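Local atomic coordinates of beta-1,4-galactanase (Thielavia heterothallica, PDB entry 1HJS), a protein that hydrolyses the beta-1,4-galactosidic linkages of type I arabinogalactans as a family 53 glycoside hydrolase of clan GH-A. Residues 1-6 / 289-294; 42-47 / 72-77; 65-70 / 123-128; 173-178 / 205-210. All coordinates share one frame; numbering follows the deposited sequence.

Interaction 1. Residues 1-6 / 289-294. With SO4 (sulfate ion), chain H.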
loop_
_atom_site.group_PDB
_atom_site.type_symbol
_atom_site.label_atom_id
_atom_site.label_comp_id
_atom_site.label_asym_id
_atom_site.label_seq_id
_atom_site.Cartn_x
_atom_site.Cartn_y
_atom_site.Cartn_z
ATOM N N ALA A 1 -5.820 8.923 16.812
ATOM C CA ALA A 1 -6.941 8.054 16.354
ATOM C C ALA A 1 -6.419 6.854 15.567
ATOM O O ALA A 1 -6.642 5.705 15.954
ATOM C CB ALA A 1 -7.908 8.865 15.493
ATOM N N LEU A 2 -5.720 7.122 14.468
ATOM C CA LEU A 2 -5.173 6.056 13.634
ATOM C C LEU A 2 -3.989 5.352 14.280
ATOM O O LEU A 2 -3.135 5.986 14.898
ATOM C CB LEU A 2 -4.723 6.609 12.279
ATOM C CG LEU A 2 -5.790 7.118 11.315
ATOM C CD1 LEU A 2 -5.112 7.674 10.069
ATOM C CD2 LEU A 2 -6.741 5.982 10.952
ATOM N N THR A 3 -3.936 4.037 14.120
ATOM C CA THR A 3 -2.839 3.256 14.665
ATOM C C THR A 3 -1.638 3.427 13.746
ATOM O O THR A 3 -0.507 3.609 14.201
ATOM C CB THR A 3 -3.207 1.764 14.732
ATOM O OG1 THR A 3 -4.273 1.585 15.667
ATOM C CG2 THR A 3 -2.007 0.929 15.162
ATOM N N TYR A 4 -1.904 3.383 12.446
ATOM C CA TYR A 4 -0.855 3.518 11.444
ATOM C C TYR A 4 -0.978 4.823 10.678
ATOM O O TYR A 4 -1.968 5.051 9.985
ATOM C CB TYR A 4 -0.923 2.354 10.455
ATOM C CG TYR A 4 -0.917 0.994 11.118
ATOM C CD1 TYR A 4 0.270 0.425 11.589
ATOM C CD2 TYR A 4 -2.107 0.297 11.318
ATOM C CE1 TYR A 4 0.264 -0.806 12.249
ATOM C CE2 TYR A 4 -2.123 -0.930 11.976
ATOM C CZ TYR A 4 -0.935 -1.473 12.442
ATOM O OH TYR A 4 -0.961 -2.666 13.116
ATOM N N ARG A 5 0.023 5.680 10.827
ATOM C CA ARG A 5 0.066 6.953 10.116
ATOM C C ARG A 5 1.278 6.775 9.219
ATOM O O ARG A 5 2.411 6.920 9.672
ATOM C CB ARG A 5 0.306 8.116 11.086
ATOM C CG ARG A 5 -0.768 8.294 12.153
ATOM C CD ARG A 5 -0.494 9.547 12.982
ATOM N NE ARG A 5 0.836 9.506 13.586
ATOM C CZ ARG A 5 1.135 8.835 14.694
ATOM N NH1 ARG A 5 0.194 8.153 15.334
ATOM N NH2 ARG A 5 2.379 8.829 15.152
ATOM N N GLY A 6 1.062 6.440 7.954
ATOM C CA GLY A 6 2.219 6.228 7.110
ATOM C C GLY A 6 2.243 6.729 5.686
ATOM O O GLY A 6 1.332 7.408 5.208
ATOM N N ARG A 289 -12.927 -0.474 13.568
ATOM C CA ARG A 289 -11.611 -1.058 13.342
ATOM C C ARG A 289 -10.844 -0.404 12.194
ATOM O O ARG A 289 -9.979 -1.041 11.586
ATOM C CB ARG A 289 -11.720 -2.564 13.087
ATOM C CG ARG A 289 -12.569 -3.305 14.109
ATOM C CD ARG A 289 -12.359 -4.804 14.002
ATOM N NE ARG A 289 -11.337 -5.262 14.935
ATOM C CZ ARG A 289 -10.798 -6.480 14.932
ATOM N NH1 ARG A 289 -11.175 -7.380 14.031
ATOM N NH2 ARG A 289 -9.889 -6.804 15.843
ATOM N N GLY A 290 -11.174 0.850 11.883
ATOM C CA GLY A 290 -10.453 1.569 10.841
ATOM C C GLY A 290 -9.180 1.989 11.552
ATOM O O GLY A 290 -9.234 2.796 12.487
ATOM N N VAL A 291 -8.036 1.466 11.123
ATOM C CA VAL A 291 -6.796 1.764 11.828
ATOM C C VAL A 291 -5.631 2.410 11.092
ATOM O O VAL A 291 -4.629 2.747 11.725
ATOM C CB VAL A 291 -6.253 0.482 12.479
ATOM C CG1 VAL A 291 -7.280 -0.089 13.433
ATOM C CG2 VAL A 291 -5.917 -0.540 11.401
ATOM N N GLY A 292 -5.728 2.594 9.783
ATOM C CA GLY A 292 -4.587 3.185 9.103
ATOM C C GLY A 292 -4.806 3.942 7.810
ATOM O O GLY A 292 -5.820 3.782 7.127
ATOM N N LEU A 293 -3.827 4.782 7.491
ATOM C CA LEU A 293 -3.831 5.578 6.271
ATOM C C LEU A 293 -2.392 5.708 5.806
ATOM O O LEU A 293 -1.506 6.045 6.595
ATOM C CB LEU A 293 -4.418 6.970 6.525
ATOM C CG LEU A 293 -4.493 7.914 5.315
ATOM C CD1 LEU A 293 -5.493 9.021 5.588
ATOM C CD2 LEU A 293 -3.120 8.510 5.022
ATOM N N PHE A 294 -2.156 5.429 4.528
ATOM C CA PHE A 294 -0.819 5.544 3.959
ATOM C C PHE A 294 -0.840 6.389 2.695
ATOM O O PHE A 294 -1.557 6.071 1.748
ATOM C CB PHE A 294 -0.254 4.167 3.612
ATOM C CG PHE A 294 0.058 3.314 4.812
ATOM C CD1 PHE A 294 -0.962 2.690 5.524
ATOM C CD2 PHE A 294 1.375 3.141 5.228
ATOM C CE1 PHE A 294 -0.673 1.900 6.644
ATOM C CE2 PHE A 294 1.678 2.353 6.346
ATOM C CZ PHE A 294 0.650 1.733 7.055
HETATM S S SO4 H . 2.520 6.295 17.890
HETATM O O1 SO4 H . 2.250 6.709 19.435
HETATM O O2 SO4 H . 1.250 5.782 17.418
HETATM O O3 SO4 H . 2.937 7.330 17.222
HETATM O O4 SO4 H . 3.459 5.211 18.003
#
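Val291 O receives two backbone N-H groups from residues 1-6: a nearly straight bond from Tyr4 N (2.9 Å, 171° at the hydrogen) and a weak, bent one from Thr3 N. Leu293 N then bonds to Tyr4 O, and Gly6 N to Leu293 O at 2.9 Å. This parallel ladder pairs the first and last strands of the barrel and so closes the eight-stranded TIM-barrel sheet. Apolar contacts lie on both faces of it. On one, Leu2 CD1 rests 3.7 Å from Leu293 CB. On the other, Tyr4 CB meets Phe294 CZ at 3.8 Å, and Val291 CG2 sits at the edge of the Tyr4 ring, 3.9 Å from CE2. Gly6 carries no side chain; its N lies over one face of the Phe294 ring, and a CB on this residue would collide with CE2 of that ring. The charged contact points outward. A bend at chi3 (-56°) turns the Arg5 guanidinium edge-on to a sulfate ion, probably from the crystallisation liquor: NH2 reaches O3 at 2.6 Å, while NH1 makes a weak bond to O2. With an alanine here, the sulfate would probably lose this two-nitrogen grip, and Gly40 O its bond from Arg5 NE. Leu2 and Leu293 pack on helix 270-285 outside the barrel, whereas Tyr4 and Phe294 lean on Thr43 of strand 43-48 within it.

Interaction 2. Residues 42-47 / 72-77. With SO4 (sulfate ion), chain H.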
loop_
_atom_site.group_PDB
_atom_site.type_symbol
_atom_site.label_atom_id
_atom_site.label_comp_id
_atom_site.label_asym_id
_atom_site.label_seq_id
_atom_site.Cartn_x
_atom_site.Cartn_y
_atom_site.Cartn_z
ATOM N N ASN A 42 4.624 7.021 11.455
ATOM C CA ASN A 42 5.083 5.959 12.351
ATOM C C ASN A 42 5.234 4.621 11.633
ATOM O O ASN A 42 5.681 3.637 12.221
ATOM C CB ASN A 42 4.148 5.811 13.562
ATOM C CG ASN A 42 2.778 5.237 13.206
ATOM O OD1 ASN A 42 2.505 4.877 12.059
ATOM N ND2 ASN A 42 1.912 5.143 14.205
ATOM N N THR A 43 4.895 4.599 10.348
ATOM C CA THR A 43 4.987 3.374 9.564
ATOM C C THR A 43 5.261 3.684 8.101
ATOM O O THR A 43 4.691 4.620 7.541
ATOM C CB THR A 43 3.665 2.569 9.621
ATOM O OG1 THR A 43 3.217 2.467 10.979
ATOM C CG2 THR A 43 3.870 1.165 9.046
ATOM N N VAL A 44 6.140 2.903 7.485
ATOM C CA VAL A 44 6.431 3.092 6.077
ATOM C C VAL A 44 6.071 1.825 5.317
ATOM O O VAL A 44 6.311 0.706 5.783
ATOM C CB VAL A 44 7.919 3.449 5.810
ATOM C CG1 VAL A 44 8.212 4.849 6.332
ATOM C CG2 VAL A 44 8.840 2.417 6.456
ATOM N N ARG A 45 5.468 2.020 4.152
ATOM C CA ARG A 45 5.055 0.932 3.281
ATOM C C ARG A 45 6.122 0.774 2.199
ATOM O O ARG A 45 6.672 1.768 1.712
ATOM C CB ARG A 45 3.702 1.290 2.660
ATOM C CG ARG A 45 3.071 0.239 1.748
ATOM C CD ARG A 45 1.722 0.790 1.303
ATOM N NE ARG A 45 0.906 -0.099 0.481
ATOM C CZ ARG A 45 0.783 0.011 -0.839
ATOM N NH1 ARG A 45 1.442 0.958 -1.498
ATOM N NH2 ARG A 45 -0.065 -0.778 -1.492
ATOM N N GLN A 46 6.410 -0.469 1.823
ATOM C CA GLN A 46 7.426 -0.753 0.814
ATOM C C GLN A 46 6.979 -1.866 -0.134
ATOM O O GLN A 46 6.534 -2.930 0.310
ATOM C CB GLN A 46 8.733 -1.171 1.502
ATOM C CG GLN A 46 9.244 -0.158 2.516
ATOM C CD GLN A 46 10.507 -0.610 3.228
ATOM O OE1 GLN A 46 10.988 0.066 4.135
ATOM N NE2 GLN A 46 11.049 -1.755 2.818
ATOM N N ARG A 47 7.091 -1.625 -1.436
ATOM C CA ARG A 47 6.703 -2.638 -2.409
ATOM C C ARG A 47 7.852 -3.609 -2.623
ATOM O O ARG A 47 9.010 -3.206 -2.741
ATOM C CB ARG A 47 6.306 -1.997 -3.748
ATOM C CG ARG A 47 7.316 -1.009 -4.316
ATOM C CD ARG A 47 6.881 -0.500 -5.693
ATOM N NE ARG A 47 7.680 0.645 -6.130
ATOM C CZ ARG A 47 7.465 1.901 -5.747
ATOM N NH1 ARG A 47 6.464 2.189 -4.925
ATOM N NH2 ARG A 47 8.271 2.871 -6.163
ATOM N N ALA A 72 14.955 4.624 12.528
ATOM C CA ALA A 72 14.270 5.899 12.716
ATOM C C ALA A 72 13.029 5.713 13.590
ATOM O O ALA A 72 12.265 6.656 13.811
ATOM C CB ALA A 72 13.879 6.492 11.365
ATOM N N GLY A 73 12.836 4.491 14.080
ATOM C CA GLY A 73 11.695 4.201 14.936
ATOM C C GLY A 73 10.393 3.994 14.182
ATOM O O GLY A 73 9.308 4.094 14.755
ATOM N N LEU A 74 10.500 3.684 12.895
ATOM C CA LEU A 74 9.325 3.480 12.053
ATOM C C LEU A 74 9.002 2.009 11.826
ATOM O O LEU A 74 9.897 1.199 11.606
ATOM C CB LEU A 74 9.537 4.151 10.693
ATOM C CG LEU A 74 9.848 5.651 10.672
ATOM C CD1 LEU A 74 10.192 6.093 9.251
ATOM C CD2 LEU A 74 8.650 6.425 11.199
ATOM N N GLY A 75 7.717 1.672 11.880
ATOM C CA GLY A 75 7.308 0.301 11.631
ATOM C C GLY A 75 7.357 0.077 10.131
ATOM O O GLY A 75 7.376 1.038 9.360
ATOM N N VAL A 76 7.377 -1.180 9.703
ATOM C CA VAL A 76 7.441 -1.484 8.279
ATOM C C VAL A 76 6.262 -2.324 7.791
ATOM O O VAL A 76 5.885 -3.317 8.410
ATOM C CB VAL A 76 8.762 -2.209 7.935
ATOM C CG1 VAL A 76 8.809 -2.555 6.447
ATOM C CG2 VAL A 76 9.943 -1.319 8.309
ATOM N N TYR A 77 5.695 -1.899 6.667
ATOM C CA TYR A 77 4.564 -2.560 6.027
ATOM C C TYR A 77 5.102 -3.079 4.694
ATOM O O TYR A 77 5.409 -2.304 3.789
ATOM C CB TYR A 77 3.441 -1.519 5.849
ATOM C CG TYR A 77 2.289 -1.809 4.890
ATOM C CD1 TYR A 77 2.247 -2.953 4.091
ATOM C CD2 TYR A 77 1.266 -0.869 4.738
ATOM C CE1 TYR A 77 1.210 -3.144 3.148
ATOM C CE2 TYR A 77 0.241 -1.046 3.812
ATOM C CZ TYR A 77 0.220 -2.176 3.018
ATOM O OH TYR A 77 -0.761 -2.291 2.062
HETATM S S SO4 H . 2.520 6.295 17.890
HETATM O O1 SO4 H . 2.250 6.709 19.435
HETATM O O2 SO4 H . 1.250 5.782 17.418
HETATM O O3 SO4 H . 2.937 7.330 17.222
HETATM O O4 SO4 H . 3.459 5.211 18.003
HETATM O O HOH W 1 -0.634 -3.527 -0.239
#
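Arg45 and Tyr77 both start with CG anti to the backbone N (chi1 -178° and 164°), and Arg45 stays extended as far as NE, which lays the two side chains alongside each other, pointing the same way. Arg45 CG stands 3.6 Å above the centre of the tyrosine ring in a CH-pi contact. Farther out, NE donates to Tyr77 OH at 3.2 Å, nearly straight (174°) and in the guanidinium plane, although that plane and the ring are turned steeply against each other. Water 1 joins Arg45 NH2 to Tyr77 OH, 2.6 Å from the hydroxyl oxygen. The backbones pair as parallel strands: Gly75 N to Asn42 O (2.9 Å), Val44 N to Gly75 O, Tyr77 N to Val44 O and Gln46 N to Tyr77 O. Asn42 ND2 bonds weakly to the sulfate, probably a crystallisation ion. On the opposite face, the Val44 and Leu74 side chains cross at about a right angle, Val44 CG1 3.7 Å from Leu74 CD1. This is the beta-alpha-beta unit of strand 43-48, helix 59-71 and strand 75-80, the helix ending in a Schellman motif at Gly73. The Arg45 guanidinium also forms salt bridges to Asp8, Asp79 and Glu245, the probable nucleophile; with Tyr77 fixing its NE side, it is likely to hold that carboxylate in place.

Interaction 3. Residues 65-70 / 123-128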
loop_
_atom_site.group_PDB
_atom_site.type_symbol
_atom_site.label_atom_id
_atom_site.label_comp_id
_atom_site.label_asym_id
_atom_site.label_seq_id
_atom_site.Cartn_x
_atom_site.Cartn_y
_atom_site.Cartn_z
ATOM N N ILE A 65 16.396 -0.603 3.178
ATOM C CA ILE A 65 15.644 0.555 3.648
ATOM C C ILE A 65 14.814 0.242 4.887
ATOM O O ILE A 65 14.542 1.131 5.690
ATOM C CB ILE A 65 14.755 1.172 2.537
ATOM C CG1 ILE A 65 13.727 0.159 2.028
ATOM C CG2 ILE A 65 15.635 1.642 1.386
ATOM C CD1 ILE A 65 12.764 0.758 1.004
ATOM N N ALA A 66 14.428 -1.020 5.058
ATOM C CA ALA A 66 13.664 -1.406 6.245
ATOM C C ALA A 66 14.535 -1.196 7.488
ATOM O O ALA A 66 14.044 -0.767 8.532
ATOM C CB ALA A 66 13.223 -2.861 6.153
ATOM N N LYS A 67 15.825 -1.510 7.375
ATOM C CA LYS A 67 16.752 -1.319 8.490
ATOM C C LYS A 67 16.822 0.167 8.828
ATOM O O LYS A 67 16.875 0.541 9.993
ATOM C CB LYS A 67 18.148 -1.836 8.129
ATOM C CG LYS A 67 18.282 -3.344 8.129
ATOM C CD LYS A 67 19.643 -3.740 7.598
ATOM C CE LYS A 67 19.853 -5.236 7.664
ATOM N NZ LYS A 67 21.162 -5.635 7.055
ATOM N N ARG A 68 16.812 1.010 7.800
ATOM C CA ARG A 68 16.877 2.453 7.999
ATOM C C ARG A 68 15.605 2.945 8.672
ATOM O O ARG A 68 15.650 3.804 9.555
ATOM C CB ARG A 68 17.074 3.172 6.659
ATOM C CG ARG A 68 18.501 3.089 6.129
ATOM C CD ARG A 68 18.604 3.641 4.709
ATOM N NE ARG A 68 18.104 5.008 4.605
ATOM C CZ ARG A 68 18.076 5.707 3.475
ATOM N NH1 ARG A 68 18.520 5.169 2.340
ATOM N NH2 ARG A 68 17.598 6.945 3.475
ATOM N N ALA A 69 14.467 2.390 8.257
ATOM C CA ALA A 69 13.187 2.778 8.838
ATOM C C ALA A 69 13.184 2.401 10.315
ATOM O O ALA A 69 12.792 3.196 11.176
ATOM C CB ALA A 69 12.033 2.071 8.107
ATOM N N LYS A 70 13.617 1.174 10.593
ATOM C CA LYS A 70 13.689 0.669 11.959
ATOM C C LYS A 70 14.553 1.586 12.835
ATOM O O LYS A 70 14.192 1.888 13.975
ATOM C CB LYS A 70 14.273 -0.750 11.950
ATOM C CG LYS A 70 14.448 -1.381 13.327
ATOM C CD LYS A 70 15.067 -2.768 13.204
ATOM C CE LYS A 70 15.267 -3.413 14.567
ATOM N NZ LYS A 70 15.972 -4.717 14.448
ATOM N N ALA A 123 17.229 -10.517 9.312
ATOM C CA ALA A 123 17.812 -9.189 9.176
ATOM C C ALA A 123 17.300 -8.283 10.295
ATOM O O ALA A 123 17.581 -7.086 10.311
ATOM C CB ALA A 123 17.457 -8.597 7.818
ATOM N N GLY A 124 16.546 -8.865 11.225
ATOM C CA GLY A 124 16.012 -8.100 12.339
ATOM C C GLY A 124 14.809 -7.247 11.974
ATOM O O GLY A 124 14.469 -6.295 12.684
ATOM N N ILE A 125 14.158 -7.589 10.866
ATOM C CA ILE A 125 12.991 -6.838 10.417
ATOM C C ILE A 125 11.697 -7.625 10.612
ATOM O O ILE A 125 11.489 -8.656 9.975
ATOM C CB ILE A 125 13.108 -6.465 8.916
ATOM C CG1 ILE A 125 14.392 -5.664 8.669
ATOM C CG2 ILE A 125 11.882 -5.672 8.475
ATOM C CD1 ILE A 125 14.477 -4.368 9.451
ATOM N N GLN A 126 10.842 -7.143 11.508
ATOM C CA GLN A 126 9.552 -7.773 11.749
ATOM C C GLN A 126 8.483 -6.777 11.322
ATOM O O GLN A 126 8.047 -5.940 12.111
ATOM C CB GLN A 126 9.359 -8.116 13.232
ATOM C CG GLN A 126 10.270 -9.211 13.769
ATOM C CD GLN A 126 11.646 -8.694 14.151
ATOM O OE1 GLN A 126 11.776 -7.603 14.710
ATOM N NE2 GLN A 126 12.677 -9.484 13.868
ATOM N N PRO A 127 8.055 -6.842 10.053
ATOM C CA PRO A 127 7.026 -5.895 9.614
ATOM C C PRO A 127 5.762 -5.972 10.458
ATOM O O PRO A 127 5.391 -7.040 10.948
ATOM C CB PRO A 127 6.790 -6.279 8.145
ATOM C CG PRO A 127 7.245 -7.699 8.059
ATOM C CD PRO A 127 8.447 -7.757 8.968
ATOM N N THR A 128 5.109 -4.832 10.649
ATOM C CA THR A 128 3.879 -4.807 11.427
ATOM C C THR A 128 2.726 -5.244 10.531
ATOM O O THR A 128 1.711 -5.743 11.009
ATOM C CB THR A 128 3.597 -3.394 11.978
ATOM O OG1 THR A 128 3.727 -2.434 10.922
ATOM C CG2 THR A 128 4.580 -3.053 13.085
HETATM O O HOH W 2 13.943 -6.197 15.686
HETATM O O HOH W 3 17.925 -5.140 12.245
#
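Ile125 drives its CD1 methyl against helix 59-71 at Ala66, 3.8 Å from Ala66 CB and 3.7 Å from Ala66 C, so the methyl bears on backbone as well as side chain. With CG1 beside the backbone N (chi1 -57°) and chi2 folded to -60°, the branch turns toward the helix and its two lysines. Lys67 crosses the isoleucine at about a right angle, CG 4.2 Å from Ile125 CD1, and its CE passes Ala123 CB. Lys70 slants across Ile125, its CD 4.1 Å from CD1, and runs fully extended until NZ bonds to Gly124 O at 2.8 Å; the nitrogen approaches that oxygen well off the line of the C=O bond. Cut back to an alanine here, the Ile125 side chain would lose the methyl that bears on Ala66, which is likely to open a gap between helix and loop beside the aliphatic part of Lys70. Gly124, with positive phi, is the C-prime residue of the Schellman motif that ends helix 102-122, so the contact ties the end of one outer helix to the flank of another, away from the catalytic residues. Water 3 bridges Lys70 NZ to Ala123 O, and water 2 bridges it to Gln126 OE1. The ammonium group thus binds one carbonyl directly and two further oxygens through water, just beyond a helix C-terminus, where a positive charge would probably be favourable to the helix dipole.

Interaction 4. Residues 173-178 / 205-210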
loop_
_atom_site.group_PDB
_atom_site.type_symbol
_atom_site.label_atom_id
_atom_site.label_comp_id
_atom_site.label_asym_id
_atom_site.label_seq_id
_atom_site.Cartn_x
_atom_site.Cartn_y
_atom_site.Cartn_z
ATOM N N PRO A 173 3.481 -10.510 11.672
ATOM C CA PRO A 173 2.864 -9.282 11.170
ATOM C C PRO A 173 1.376 -9.529 10.972
ATOM O O PRO A 173 0.925 -10.678 10.971
ATOM C CB PRO A 173 3.558 -9.084 9.834
ATOM C CG PRO A 173 3.667 -10.504 9.339
ATOM C CD PRO A 173 4.134 -11.256 10.578
ATOM N N LYS A 174 0.617 -8.452 10.819
ATOM C CA LYS A 174 -0.800 -8.585 10.538
ATOM C C LYS A 174 -0.827 -8.890 9.041
ATOM O O LYS A 174 -0.082 -8.280 8.265
ATOM C CB LYS A 174 -1.533 -7.276 10.834
ATOM C CG LYS A 174 -1.646 -6.970 12.322
ATOM C CD LYS A 174 -2.329 -5.634 12.564
ATOM C CE LYS A 174 -2.496 -5.357 14.057
ATOM N NZ LYS A 174 -3.047 -3.990 14.304
ATOM N N ILE A 175 -1.659 -9.840 8.632
ATOM C CA ILE A 175 -1.738 -10.203 7.224
ATOM C C ILE A 175 -2.864 -9.434 6.546
ATOM O O ILE A 175 -4.008 -9.448 7.000
ATOM C CB ILE A 175 -1.947 -11.717 7.063
ATOM C CG1 ILE A 175 -0.760 -12.456 7.689
ATOM C CG2 ILE A 175 -2.071 -12.076 5.590
ATOM C CD1 ILE A 175 -0.919 -13.961 7.745
ATOM N N MET A 176 -2.530 -8.765 5.451
ATOM C CA MET A 176 -3.505 -7.950 4.735
ATOM C C MET A 176 -3.775 -8.351 3.293
ATOM O O MET A 176 -2.881 -8.798 2.583
ATOM C CB MET A 176 -3.045 -6.490 4.746
ATOM C CG MET A 176 -3.847 -5.571 3.831
ATOM S SD MET A 176 -3.067 -3.952 3.677
ATOM C CE MET A 176 -3.486 -3.232 5.247
ATOM N N ILE A 177 -5.031 -8.193 2.884
ATOM C CA ILE A 177 -5.449 -8.437 1.510
ATOM C C ILE A 177 -5.790 -7.029 1.042
ATOM O O ILE A 177 -6.533 -6.303 1.710
ATOM C CB ILE A 177 -6.681 -9.359 1.423
ATOM C CG1 ILE A 177 -6.255 -10.801 1.721
ATOM C CG2 ILE A 177 -7.303 -9.273 0.033
ATOM C CD1 ILE A 177 -7.405 -11.804 1.749
ATOM N N HIS A 178 -5.231 -6.649 -0.101
ATOM C CA HIS A 178 -5.390 -5.307 -0.640
ATOM C C HIS A 178 -6.068 -5.241 -2.008
ATOM O O HIS A 178 -5.578 -5.811 -2.979
ATOM C CB HIS A 178 -3.995 -4.663 -0.718
ATOM C CG HIS A 178 -3.957 -3.343 -1.424
ATOM N ND1 HIS A 178 -2.807 -2.849 -2.005
ATOM C CD2 HIS A 178 -4.916 -2.410 -1.637
ATOM C CE1 HIS A 178 -3.060 -1.671 -2.547
ATOM N NE2 HIS A 178 -4.332 -1.382 -2.338
ATOM N N ASP A 205 -7.473 -16.611 8.292
ATOM C CA ASP A 205 -6.167 -16.625 7.636
ATOM C C ASP A 205 -5.552 -15.241 7.453
ATOM O O ASP A 205 -4.351 -15.124 7.240
ATOM C CB ASP A 205 -6.234 -17.335 6.278
ATOM C CG ASP A 205 -6.403 -18.846 6.406
ATOM O OD1 ASP A 205 -5.857 -19.439 7.362
ATOM O OD2 ASP A 205 -7.066 -19.448 5.533
ATOM N N PHE A 206 -6.366 -14.192 7.507
ATOM C CA PHE A 206 -5.824 -12.843 7.375
ATOM C C PHE A 206 -6.422 -11.915 8.423
ATOM O O PHE A 206 -7.436 -12.238 9.045
ATOM C CB PHE A 206 -6.006 -12.288 5.950
ATOM C CG PHE A 206 -7.430 -12.055 5.546
ATOM C CD1 PHE A 206 -8.281 -13.122 5.287
ATOM C CD2 PHE A 206 -7.913 -10.758 5.391
ATOM C CE1 PHE A 206 -9.593 -12.904 4.877
ATOM C CE2 PHE A 206 -9.224 -10.525 4.982
ATOM C CZ PHE A 206 -10.068 -11.601 4.722
ATOM N N ASP A 207 -5.793 -10.759 8.614
ATOM C CA ASP A 207 -6.219 -9.833 9.654
ATOM C C ASP A 207 -6.712 -8.464 9.211
ATOM O O ASP A 207 -7.460 -7.806 9.938
ATOM C CB ASP A 207 -5.051 -9.636 10.620
ATOM C CG ASP A 207 -4.389 -10.946 10.994
ATOM O OD1 ASP A 207 -5.055 -11.768 11.649
ATOM O OD2 ASP A 207 -3.210 -11.160 10.629
ATOM N N MET A 208 -6.299 -8.034 8.029
ATOM C CA MET A 208 -6.667 -6.710 7.561
ATOM C C MET A 208 -7.136 -6.648 6.120
ATOM O O MET A 208 -6.764 -7.474 5.288
ATOM C CB MET A 208 -5.468 -5.768 7.691
ATOM C CG MET A 208 -4.771 -5.765 9.024
ATOM S SD MET A 208 -3.331 -4.651 8.954
ATOM C CE MET A 208 -4.124 -3.071 9.266
ATOM N N MET A 209 -7.952 -5.637 5.842
ATOM C CA MET A 209 -8.448 -5.380 4.501
ATOM C C MET A 209 -7.966 -3.983 4.161
ATOM O O MET A 209 -8.319 -3.013 4.841
ATOM C CB MET A 209 -9.976 -5.417 4.454
ATOM C CG MET A 209 -10.560 -6.784 4.739
ATOM S SD MET A 209 -12.347 -6.804 4.541
ATOM C CE MET A 209 -12.613 -8.567 4.362
ATOM N N GLY A 210 -7.138 -3.883 3.131
ATOM C CA GLY A 210 -6.638 -2.582 2.732
ATOM C C GLY A 210 -7.267 -2.167 1.417
ATOM O O GLY A 210 -7.621 -3.017 0.602
HETATM O O HOH W 4 -1.102 -12.563 11.588
#
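Ile177 CD1 sits squarely over one face of the Phe206 ring, 3.6 Å from its centroid and 4° off the normal, a CH-pi contact in which the two side chains cross at about a right angle. Phe206 CG lies between its backbone N and carbonyl carbon (chi1 66°), which swings the ring beneath Ile177 and sets CB 4.0 Å from Ile175 CG2. On the other face of the sheet Met176 CB meets Met208 CB at 3.9 Å, and Met176 CG and SD lie along Gly210, where a CB would run into the sulfur. Met208 SD in turn rests 3.7 Å from Lys174 CB. These segments belong to the beta-alpha-beta unit of strand 174-179, helix 185-196 and strand 208-212: Ile177 packs outward on Trp191 and Tyr192 of that helix, whereas Met176 and Met208 turn into the barrel and Met209 joins Ile177 on the helix side. Between the faces, Ile177 N bonds to Met208 O and Gly210 N to Ile177 O. His178, its CD2 beside Gly210 O, bonds through NE2 to Ser212 OG. At the start of the pairing, Ile175 O accepts both Asp207 N (2.7 Å) and Met208 N. Asp207 returns the grip through the anti lone pair of OD2, which takes Ile175 N at 2.9 Å in an almost straight bond (176°). The same OD2 receives a hydrogen from water 4, which also donates to Pro173 O.

Interactions 1, 2 and 4 are pairs of neighbouring strands in one closed barrel, while interaction 3 joins a surrounding helix to the loop before strand 129-132. Interactions 1 and 2 meet at Phe294, whose CZ lies 3.5 Å from Tyr77 CD2, and share the sulfate. Inside the barrel, Tyr4 OH reaches Lys174 NZ at 2.7 Å, linking interactions 1 and 4. Thr128 carries interaction 3 to interactions 2 and 4: its N lies 2.8 Å from Val76 O, and its O 2.9 Å from Lys174 N. Arg45 of interaction 2 comes within about 3 Å of Glu245, the probable nucleophile, and His178 of interaction 4 equally near Glu135, the probable proton donor (side chain to side chain).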